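Local coordinates for protein putative tryptophan halogenase (PDB 6Y1W) that probably acts as a flavin-dependent halogenase, using FAD to help install a halogen on an aromatic substrate, at residues W124-A127 with H128-V132; D464-D468 with A469-Q473. All coordinates share one frame; numbering follows the deposited sequence.

Interaction 1. Residues W124-A127 with H128-V132; sequences WLKA and HARGV
Trp-124 and His-128, one turn apart at the end of helix 120-129, lie side by side with their side chains running the same way. Each CG stands opposite its own backbone N (chi1 -176° for Trp-124), which brings the imidazole beside the benzo part of the indole in an offset stack, the ring centroids 4.9 Å apart and the planes inclined by 25°. The overlap is partial: Trp-124 CH2 meets the rim of the imidazole at 3.9 Å from His-128 ND1, while His-128 CB sits over the indole's six-membered ring in a CH-pi contact. A second i, i+4 pair is aliphatic. Arg-130 lies alongside Lys-126, its CG 4.2 Å from Lys-126 CE, and each cation finds a separate carboxylate, Asp-464 for Lys-126 and Asp-468 for Arg-130. The helix closes in a Schellman motif: Gly-131 has positive phi, Val-132 N donates to Ala-127 O at 2.8 Å, and Gly-131 N reaches back to His-128 O at 3.1 Å. That turn lets Val-132 CG2 rest on Ala-127 CB at 3.8 Å. Beyond the stack, the indole meets Phe-136 edge-to-face and its NE1 donates a hydrogen bond to Arg-134 O; elsewhere on the helix, Ala-127 packs against Leu-471 and Leu-475 of helix 468-486.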
ATOM      1  N   TRP A 124     -11.286 -19.676 -11.089  1.00 17.40           N
ATOM      2  CA  TRP A 124     -12.258 -20.517 -10.388  1.00 16.58           C
ATOM      3  C   TRP A 124     -13.679 -20.252 -10.877  1.00 17.24           C
ATOM      4  O   TRP A 124     -14.452 -21.197 -11.067  1.00 17.82           O
ATOM      5  CB  TRP A 124     -12.147 -20.306  -8.881  1.00 17.07           C
ATOM      6  CG  TRP A 124     -13.050 -21.206  -8.119  1.00 16.69           C
ATOM      7  CD1 TRP A 124     -12.752 -22.464  -7.666  1.00 19.37           C
ATOM      8  CD2 TRP A 124     -14.399 -20.944  -7.710  1.00 14.75           C
ATOM      9  NE1 TRP A 124     -13.834 -22.996  -6.999  1.00 16.74           N
ATOM     10  CE2 TRP A 124     -14.865 -22.099  -7.035  1.00 15.58           C
ATOM     11  CE3 TRP A 124     -15.270 -19.867  -7.870  1.00 17.76           C
ATOM     12  CZ2 TRP A 124     -16.153 -22.190  -6.491  1.00 17.80           C
ATOM     13  CZ3 TRP A 124     -16.544 -19.965  -7.342  1.00 22.75           C
ATOM     14  CH2 TRP A 124     -16.981 -21.121  -6.671  1.00 20.28           C
ATOM     15  N   LEU A 125     -14.034 -18.971 -11.097  1.00 17.75           N
ATOM     16  CA  LEU A 125     -15.370 -18.612 -11.576  1.00 18.55           C
ATOM     17  C   LEU A 125     -15.648 -19.211 -12.959  1.00 20.93           C
ATOM     18  O   LEU A 125     -16.743 -19.733 -13.212  1.00 23.74           O
ATOM     19  CB  LEU A 125     -15.510 -17.085 -11.612  1.00 19.72           C
ATOM     20  CG  LEU A 125     -15.716 -16.441 -10.224  1.00 20.91           C
ATOM     21  CD1 LEU A 125     -15.395 -14.931 -10.223  1.00 21.65           C
ATOM     22  CD2 LEU A 125     -17.114 -16.744  -9.638  1.00 23.19           C
ATOM     23  N   LYS A 126     -14.673 -19.130 -13.864  1.00 19.64           N
ATOM     24  CA  LYS A 126     -14.829 -19.763 -15.168  1.00 17.60           C
ATOM     25  C   LYS A 126     -15.010 -21.255 -14.984  1.00 21.73           C
ATOM     26  O   LYS A 126     -15.893 -21.872 -15.600  1.00 20.72           O
ATOM     27  CB  LYS A 126     -13.608 -19.468 -16.035  1.00 18.82           C
ATOM     28  CG  LYS A 126     -13.492 -20.283 -17.309  1.00 20.91           C
ATOM     29  CD  LYS A 126     -14.263 -19.702 -18.426  1.00 26.24           C
ATOM     30  CE  LYS A 126     -13.941 -20.458 -19.706  1.00 19.22           C
ATOM     31  NZ  LYS A 126     -14.847 -19.845 -20.705  1.00 23.18           N
ATOM     32  N   ALA A 127     -14.195 -21.852 -14.107  1.00 19.41           N
ATOM     33  CA  ALA A 127     -14.298 -23.290 -13.892  1.00 21.85           C
ATOM     34  C   ALA A 127     -15.653 -23.655 -13.322  1.00 20.88           C
ATOM     35  O   ALA A 127     -16.216 -24.692 -13.675  1.00 21.31           O
ATOM     36  CB  ALA A 127     -13.180 -23.786 -12.970  1.00 18.35           C
ATOM     37  N   HIS A 128     -16.174 -22.835 -12.412  1.00 20.36           N
ATOM     38  CA  HIS A 128     -17.511 -23.067 -11.883  1.00 22.92           C
ATOM     39  C   HIS A 128     -18.570 -22.982 -12.990  1.00 23.81           C
ATOM     40  O   HIS A 128     -19.482 -23.818 -13.055  1.00 28.26           O
ATOM     41  CB  HIS A 128     -17.780 -22.051 -10.770  1.00 23.78           C
ATOM     42  CG  HIS A 128     -18.984 -22.357  -9.945  1.00 33.86           C
ATOM     43  ND1 HIS A 128     -19.784 -21.373  -9.407  1.00 45.78           N
ATOM     44  CD2 HIS A 128     -19.509 -23.535  -9.541  1.00 33.84           C
ATOM     45  CE1 HIS A 128     -20.763 -21.933  -8.720  1.00 50.20           C
ATOM     46  NE2 HIS A 128     -20.618 -23.244  -8.785  1.00 48.60           N
ATOM     47  N   ALA A 129     -18.462 -21.986 -13.872  1.00 23.73           N
ATOM     48  CA  ALA A 129     -19.415 -21.894 -14.978  1.00 27.88           C
ATOM     49  C   ALA A 129     -19.326 -23.110 -15.894  1.00 32.79           C
ATOM     50  O   ALA A 129     -20.335 -23.508 -16.489  1.00 36.99           O
ATOM     51  CB  ALA A 129     -19.205 -20.604 -15.782  1.00 28.20           C
ATOM     52  N   ARG A 130     -18.142 -23.710 -16.023  1.00 23.00           N
ATOM     53  CA  ARG A 130     -17.937 -24.895 -16.851  1.00 23.06           C
ATOM     54  C   ARG A 130     -18.136 -26.198 -16.086  1.00 28.47           C
ATOM     55  O   ARG A 130     -17.940 -27.267 -16.666  1.00 28.15           O
ATOM     56  CB  ARG A 130     -16.536 -24.888 -17.483  1.00 22.30           C
ATOM     57  CG  ARG A 130     -16.245 -23.670 -18.394  1.00 21.81           C
ATOM     58  CD  ARG A 130     -17.187 -23.637 -19.604  1.00 21.85           C
ATOM     59  NE  ARG A 130     -16.944 -24.800 -20.449  1.00 24.97           N
ATOM     60  CZ  ARG A 130     -17.532 -25.042 -21.620  1.00 32.07           C
ATOM     61  NH1 ARG A 130     -18.435 -24.201 -22.136  1.00 27.52           N
ATOM     62  NH2 ARG A 130     -17.201 -26.147 -22.275  1.00 30.16           N
ATOM     63  N   GLY A 131     -18.514 -26.137 -14.809  1.00 30.57           N
ATOM     64  CA  GLY A 131     -18.740 -27.339 -14.025  1.00 26.01           C
ATOM     65  C   GLY A 131     -17.498 -28.145 -13.716  1.00 28.70           C
ATOM     66  O   GLY A 131     -17.600 -29.348 -13.471  1.00 32.73           O
ATOM     67  N   VAL A 132     -16.319 -27.516 -13.687  1.00 22.17           N
ATOM     68  CA  VAL A 132     -15.103 -28.238 -13.342  1.00 20.18           C
ATOM     69  C   VAL A 132     -14.417 -27.645 -12.100  1.00 21.59           C
ATOM     70  O   VAL A 132     -13.248 -27.875 -11.902  1.00 29.10           O
ATOM     71  CB  VAL A 132     -14.126 -28.331 -14.536  1.00 21.38           C
ATOM     72  CG1 VAL A 132     -14.796 -29.050 -15.729  1.00 24.29           C
ATOM     73  CG2 VAL A 132     -13.604 -26.947 -15.006  1.00 22.55           C
TER

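Interaction 2. Residues D464-D468 with A469-Q473; sequences DLMGD and AELSQ
Met-466 and Leu-471 meet at the start of helix 468-486, Met-466 SD lying 4.0 Å from Leu-471 CD1 as the two side chains cross at about a right angle. With Gly-467 as N-cap, these are the residue before the cap and the fourth residue of the helix, the two positions of a hydrophobic staple. Met-466 CG lies opposite its carbonyl carbon (chi1 -64°), and the bend at chi3 (91°) carries the methyl across the stem of Glu-470, where CE comes to 3.6 Å from Glu-470 CG. This is the tightly packed part, and helix 120-129 packs on it: Phe-123 touches Met-466, while Lys-126 and Ala-127 touch Leu-471. The first helical bonds run beside it, from Leu-471 N to Gly-467 O at 2.9 Å and from Ser-472 N to Asp-468 O at 2.8 Å.

The other side is wet. Glu-470, extended beyond CG, reaches back past Met-466, and its OE1 accepts from two waters. One of them, 2.6 Å from Glu-470 OE1, also accepts from Gly-467 N at 2.8 Å; the other lies 3.0 Å from Glu-470 OE1, and its apparent link to Leu-465 O is too short to be trusted.

A glycine N-cap brings no side chain of its own to the helix start, yet the third residue of the helix still reaches the cap's backbone N-H, here through water where a capping box would do so directly. The carboxylates of Glu-470 and of Asp-468, which is paired with Arg-130, lie in the first turn, where their negative charge would probably be eased by the helix dipole.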
ATOM      1  N   ASP A 464     -11.058 -17.019 -20.172  1.00 21.37           N
ATOM      2  CA  ASP A 464     -11.763 -17.653 -21.290  1.00 20.13           C
ATOM      3  C   ASP A 464     -10.796 -18.234 -22.313  1.00 23.58           C
ATOM      4  O   ASP A 464     -11.234 -18.927 -23.244  1.00 24.41           O
ATOM      5  CB  ASP A 464     -12.709 -16.659 -21.978  1.00 21.55           C
ATOM      6  CG  ASP A 464     -13.855 -16.230 -21.096  1.00 22.68           C
ATOM      7  OD1 ASP A 464     -14.474 -17.085 -20.407  1.00 26.26           O
ATOM      8  OD2 ASP A 464     -14.166 -15.030 -21.088  1.00 24.52           O
ATOM      9  N   LEU A 465      -9.494 -17.989 -22.149  1.00 22.62           N
ATOM     10  CA  LEU A 465      -8.492 -18.577 -23.013  1.00 22.72           C
ATOM     11  C   LEU A 465      -8.318 -20.065 -22.731  1.00 29.33           C
ATOM     12  O   LEU A 465      -7.762 -20.785 -23.568  1.00 28.87           O
ATOM     13  CB  LEU A 465      -7.146 -17.874 -22.830  1.00 25.19           C
ATOM     14  CG  LEU A 465      -7.016 -16.451 -23.414  1.00 24.52           C
ATOM     15  CD1 LEU A 465      -5.699 -15.840 -22.958  1.00 26.64           C
ATOM     16  CD2 LEU A 465      -7.082 -16.479 -24.916  1.00 34.63           C
ATOM     17  N   MET A 466      -8.708 -20.535 -21.545  1.00 24.49           N
ATOM     18  CA  MET A 466      -8.475 -21.928 -21.186  1.00 24.24           C
ATOM     19  C   MET A 466      -9.663 -22.812 -21.530  1.00 21.36           C
ATOM     20  O   MET A 466     -10.790 -22.552 -21.102  1.00 22.80           O
ATOM     21  CB  MET A 466      -8.152 -22.039 -19.702  1.00 20.29           C
ATOM     22  CG  MET A 466      -6.858 -21.323 -19.385  1.00 28.80           C
ATOM     23  SD  MET A 466      -6.706 -21.242 -17.615  1.00 37.59           S
ATOM     24  CE  MET A 466      -5.826 -22.718 -17.340  1.00 25.60           C
ATOM     25  N   GLY A 467      -9.379 -23.896 -22.223  1.00 21.96           N
ATOM     26  CA  GLY A 467     -10.385 -24.924 -22.396  1.00 24.94           C
ATOM     27  C   GLY A 467     -10.600 -25.707 -21.113  1.00 25.75           C
ATOM     28  O   GLY A 467      -9.883 -25.567 -20.121  1.00 21.51           O
ATOM     29  N   ASP A 468     -11.621 -26.561 -21.148  1.00 20.64           N
ATOM     30  CA  ASP A 468     -12.022 -27.287 -19.945  1.00 23.32           C
ATOM     31  C   ASP A 468     -10.891 -28.151 -19.396  1.00 20.26           C
ATOM     32  O   ASP A 468     -10.676 -28.188 -18.177  1.00 21.31           O
ATOM     33  CB  ASP A 468     -13.244 -28.154 -20.243  1.00 21.42           C
ATOM     34  CG  ASP A 468     -14.540 -27.364 -20.332  1.00 33.73           C
ATOM     35  OD1 ASP A 468     -14.562 -26.137 -20.086  1.00 28.00           O
ATOM     36  OD2 ASP A 468     -15.561 -27.985 -20.696  1.00 33.96           O
ATOM     37  N   ALA A 469     -10.173 -28.881 -20.266  1.00 21.39           N
ATOM     38  CA  ALA A 469      -9.139 -29.780 -19.765  1.00 20.82           C
ATOM     39  C   ALA A 469      -7.997 -28.994 -19.132  1.00 21.98           C
ATOM     40  O   ALA A 469      -7.485 -29.381 -18.071  1.00 21.65           O
ATOM     41  CB  ALA A 469      -8.609 -30.689 -20.894  1.00 23.17           C
ATOM     42  N   GLU A 470      -7.580 -27.897 -19.772  1.00 20.44           N
ATOM     43  CA  GLU A 470      -6.511 -27.070 -19.214  1.00 20.01           C
ATOM     44  C   GLU A 470      -6.939 -26.445 -17.896  1.00 18.81           C
ATOM     45  O   GLU A 470      -6.170 -26.407 -16.923  1.00 21.67           O
ATOM     46  CB  GLU A 470      -6.115 -25.982 -20.214  1.00 21.83           C
ATOM     47  CG  GLU A 470      -4.890 -25.197 -19.749  1.00 30.04           C
ATOM     48  CD  GLU A 470      -4.544 -24.010 -20.654  1.00 35.81           C
ATOM     49  OE1 GLU A 470      -5.245 -23.778 -21.674  1.00 31.64           O
ATOM     50  OE2 GLU A 470      -3.561 -23.313 -20.328  1.00 43.96           O
ATOM     51  N   LEU A 471      -8.179 -25.982 -17.834  1.00 17.92           N
ATOM     52  CA  LEU A 471      -8.679 -25.348 -16.631  1.00 21.46           C
ATOM     53  C   LEU A 471      -8.789 -26.346 -15.491  1.00 23.70           C
ATOM     54  O   LEU A 471      -8.402 -26.048 -14.356  1.00 22.50           O
ATOM     55  CB  LEU A 471     -10.024 -24.710 -16.965  1.00 25.64           C
ATOM     56  CG  LEU A 471     -10.765 -23.796 -16.017  1.00 33.85           C
ATOM     57  CD1 LEU A 471      -9.882 -22.639 -15.572  1.00 31.88           C
ATOM     58  CD2 LEU A 471     -11.980 -23.316 -16.776  1.00 30.65           C
ATOM     59  N   SER A 472      -9.307 -27.543 -15.783  1.00 20.63           N
ATOM     60  CA  SER A 472      -9.409 -28.582 -14.765  1.00 20.69           C
ATOM     61  C   SER A 472      -8.032 -29.039 -14.302  1.00 20.88           C
ATOM     62  O   SER A 472      -7.832 -29.331 -13.111  1.00 21.75           O
ATOM     63  CB  SER A 472     -10.225 -29.759 -15.311  1.00 26.22           C
ATOM     64  OG  SER A 472     -10.449 -30.680 -14.269  1.00 37.68           O
ATOM     65  N   GLN A 473      -7.069 -29.110 -15.223  1.00 19.48           N
ATOM     66  CA  GLN A 473      -5.714 -29.507 -14.866  1.00 19.23           C
ATOM     67  C   GLN A 473      -5.067 -28.465 -13.963  1.00 22.43           C
ATOM     68  O   GLN A 473      -4.341 -28.812 -13.023  1.00 24.54           O
ATOM     69  CB  GLN A 473      -4.882 -29.689 -16.134  1.00 22.43           C
ATOM     70  CG  GLN A 473      -3.411 -29.926 -15.896  1.00 40.84           C
ATOM     71  CD  GLN A 473      -2.625 -29.958 -17.202  1.00 69.27           C
ATOM     72  OE1 GLN A 473      -2.622 -28.987 -17.965  1.00 65.09           O
ATOM     73  NE2 GLN A 473      -1.963 -31.082 -17.467  1.00 76.20           N
TER
HETATM   74  O   HOH W   1      -5.393 -21.307 -23.375  1.00 47.61           O
HETATM   75  O   HOH W   2      -7.027 -24.925 -23.216  1.00 27.37           O

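Interactions 1 and 2 show the two ends of helices treated differently within one small outlying patch, their centres about 9 Å apart and away from the flavin and substrate sites predicted for the protein. Residues 124-132 finish a helix with a glycine turn and an aromatic stack, whereas 464-473 start one with a staple and water. Interaction 1 is partly buried and interaction 2 is nearer the surface, but they share a seam: Leu-471 CD2 packs 3.4 Å from Lys-126 CG. Beside this apolar join, the two salt bridges tie the basic residues of interaction 1 to the aspartates of interaction 2. Asp-464 also bonds to Gln-367 of the second subunit, so interaction 2 additionally borders the dimer interface.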